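Local coordinates for protein kinase A regulatory subunit, putative (Trypanosoma cruzi, PDB 6FTF), which binds the nucleoside analogue 7-cyano-7-deazainosine in two pockets and probably restrains the catalytic subunit of a cAMP-independent protein kinase A, at residues A[199-204]-A[256-261]. Residues are numbered along the deposited sequence; the frame is centred on the assembly and turned at random. Where two conformers were deposited one is given.
Sequences GEWLYI and TAKLNR
The indole of Trp-201 sits between Lys-258 on one face and the Asn-260 amide on the other, on one side of two neighbouring antiparallel strands in the beta-roll of the second cyclic nucleotide-binding domain. Strand 201-205 runs beside strand 254-260 at the middle of a four-stranded sheet, with 181-186 and 232-233 outermost. In the conformer given here, Lys-258 leaves its strand with CG anti to the backbone N (chi1 -179°) and stays extended, which carries CE over the centre of the six-membered ring of Trp-201, 3.4 Å from the centroid, as a CH-pi contact. Its NZ follows as a cation-pi partner, 4.3 Å from the Trp-201 centroid and also over the face; NZ also forms a salt bridge with Glu-184. Tyr-203 lies alongside the lysine, pointing the same way, and one water joins its OH to NZ. At the edge of the phenol ring Thr-256 OG1 comes within 3.4 Å of Tyr-203 CD2; that hydroxyl is hydrogen-bonded to the Glu-184 carbonyl.

On the other face of the indole, the Asn-260 amide stands nearly upright to the ring, planes 83° apart, with ND2 towards the rim and CG of Glu-200 beside it. Asn-260 ND2 donates, nearly straight and in the amide plane, to Glu-200 OE2 (2.9 Å), which accepts through its anti lone pair.

On the reverse side of these two strands the side chains are apolar: Leu-202 and Leu-259, paired through two backbone hydrogen bonds, pack against helix 264-268. Where the strands end, Arg-261 N donates to Glu-200 O, and the arginine side chain runs on to the Ser-299 carbonyl. A second water donates to both Glu-200 OE2 and Asn-260 OD1, 2.7 Å from the latter.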
# COMPACT_ATOMS: atom_id res chain seq x y z
N GLY A 199 1.76 16.39 -1.03
CA GLY A 199 2.22 15.43 -0.06
C GLY A 199 1.59 14.08 -0.32
O GLY A 199 0.64 13.65 0.35
N GLU A 200 2.14 13.41 -1.32
CA GLU A 200 1.59 12.22 -1.93
C GLU A 200 2.45 11.00 -1.65
O GLU A 200 2.03 9.87 -1.96
CB GLU A 200 1.46 12.52 -3.44
CG GLU A 200 1.64 11.41 -4.46
CD GLU A 200 0.68 11.57 -5.62
OE1 GLU A 200 0.48 12.73 -6.04
OE2 GLU A 200 0.15 10.56 -6.12
N TRP A 201 3.62 11.18 -1.05
CA TRP A 201 4.64 10.15 -1.03
C TRP A 201 5.29 10.01 0.34
O TRP A 201 5.69 11.00 0.96
CB TRP A 201 5.74 10.51 -2.03
CG TRP A 201 5.27 10.56 -3.45
CD1 TRP A 201 5.09 11.67 -4.23
CD2 TRP A 201 4.96 9.43 -4.27
NE1 TRP A 201 4.69 11.29 -5.49
CE2 TRP A 201 4.60 9.93 -5.54
CE3 TRP A 201 4.96 8.05 -4.06
CZ2 TRP A 201 4.23 9.08 -6.59
CZ3 TRP A 201 4.59 7.22 -5.11
CH2 TRP A 201 4.25 7.74 -6.36
N LEU A 202 5.43 8.77 0.78
CA LEU A 202 6.15 8.43 1.99
C LEU A 202 7.42 7.70 1.57
O LEU A 202 7.39 6.84 0.69
CB LEU A 202 5.29 7.55 2.90
CG LEU A 202 5.85 7.14 4.27
CD1 LEU A 202 4.71 6.89 5.27
CD2 LEU A 202 6.71 5.91 4.15
N TYR A 203 8.53 8.07 2.18
CA TYR A 203 9.84 7.53 1.83
C TYR A 203 10.44 6.86 3.05
O TYR A 203 10.43 7.43 4.15
CB TYR A 203 10.78 8.66 1.38
CG TYR A 203 10.32 9.40 0.15
CD1 TYR A 203 9.46 10.47 0.26
CD2 TYR A 203 10.73 9.02 -1.11
CE1 TYR A 203 9.03 11.14 -0.86
CE2 TYR A 203 10.30 9.69 -2.23
CZ TYR A 203 9.45 10.74 -2.10
OH TYR A 203 9.00 11.42 -3.24
N ILE A 204 10.98 5.66 2.86
CA ILE A 204 11.77 4.99 3.88
C ILE A 204 13.21 5.04 3.40
O ILE A 204 13.50 4.66 2.26
CB ILE A 204 11.32 3.54 4.11
CG1 ILE A 204 9.80 3.47 4.36
CG2 ILE A 204 12.11 2.94 5.24
CD1 ILE A 204 9.26 2.06 4.44
N THR A 256 15.93 5.63 -1.42
CA THR A 256 14.67 5.48 -0.71
C THR A 256 13.83 4.37 -1.32
O THR A 256 13.93 4.05 -2.51
CB THR A 256 13.80 6.76 -0.73
OG1 THR A 256 13.35 7.04 -2.07
CG2 THR A 256 14.55 7.96 -0.19
N ALA A 257 12.97 3.80 -0.46
CA ALA A 257 11.79 3.07 -0.89
C ALA A 257 10.61 4.01 -0.72
O ALA A 257 10.52 4.70 0.30
CB ALA A 257 11.57 1.81 -0.06
N LYS A 258 9.74 4.05 -1.71
CA LYS A 258 8.72 5.07 -1.88
C LYS A 258 7.34 4.41 -1.91
O LYS A 258 7.13 3.44 -2.66
CB LYS A 258 9.04 5.74 -3.24
CG LYS A 258 8.19 6.87 -3.74
CD LYS A 258 8.79 7.41 -5.03
CE LYS A 258 8.02 8.63 -5.54
NZ LYS A 258 8.61 9.17 -6.78
N LEU A 259 6.40 4.95 -1.14
CA LEU A 259 5.03 4.47 -1.03
C LEU A 259 4.06 5.60 -1.35
O LEU A 259 4.16 6.69 -0.79
CB LEU A 259 4.82 4.04 0.41
CG LEU A 259 3.43 3.55 0.76
CD1 LEU A 259 3.13 2.20 0.11
CD2 LEU A 259 3.24 3.44 2.26
N ASN A 260 3.09 5.33 -2.22
CA ASN A 260 2.07 6.33 -2.50
C ASN A 260 1.00 6.38 -1.42
O ASN A 260 0.61 5.36 -0.85
CB ASN A 260 1.43 6.06 -3.86
CG ASN A 260 0.59 7.23 -4.34
OD1 ASN A 260 -0.61 7.29 -4.12
ND2 ASN A 260 1.24 8.20 -4.95
N ARG A 261 0.47 7.58 -1.21
CA ARG A 261 -0.57 7.81 -0.22
C ARG A 261 -1.77 6.90 -0.41
O ARG A 261 -2.40 6.52 0.57
CB ARG A 261 -0.99 9.28 -0.25
CG ARG A 261 -1.84 9.73 0.89
CD ARG A 261 -2.04 11.22 0.81
NE ARG A 261 -2.84 11.71 1.91
CZ ARG A 261 -3.17 13.00 2.06
NH1 ARG A 261 -2.77 13.90 1.18
NH2 ARG A 261 -3.92 13.36 3.09
O HOH W 1 -2.32 9.29 -4.64
O HOH W 2 9.77 11.38 -5.60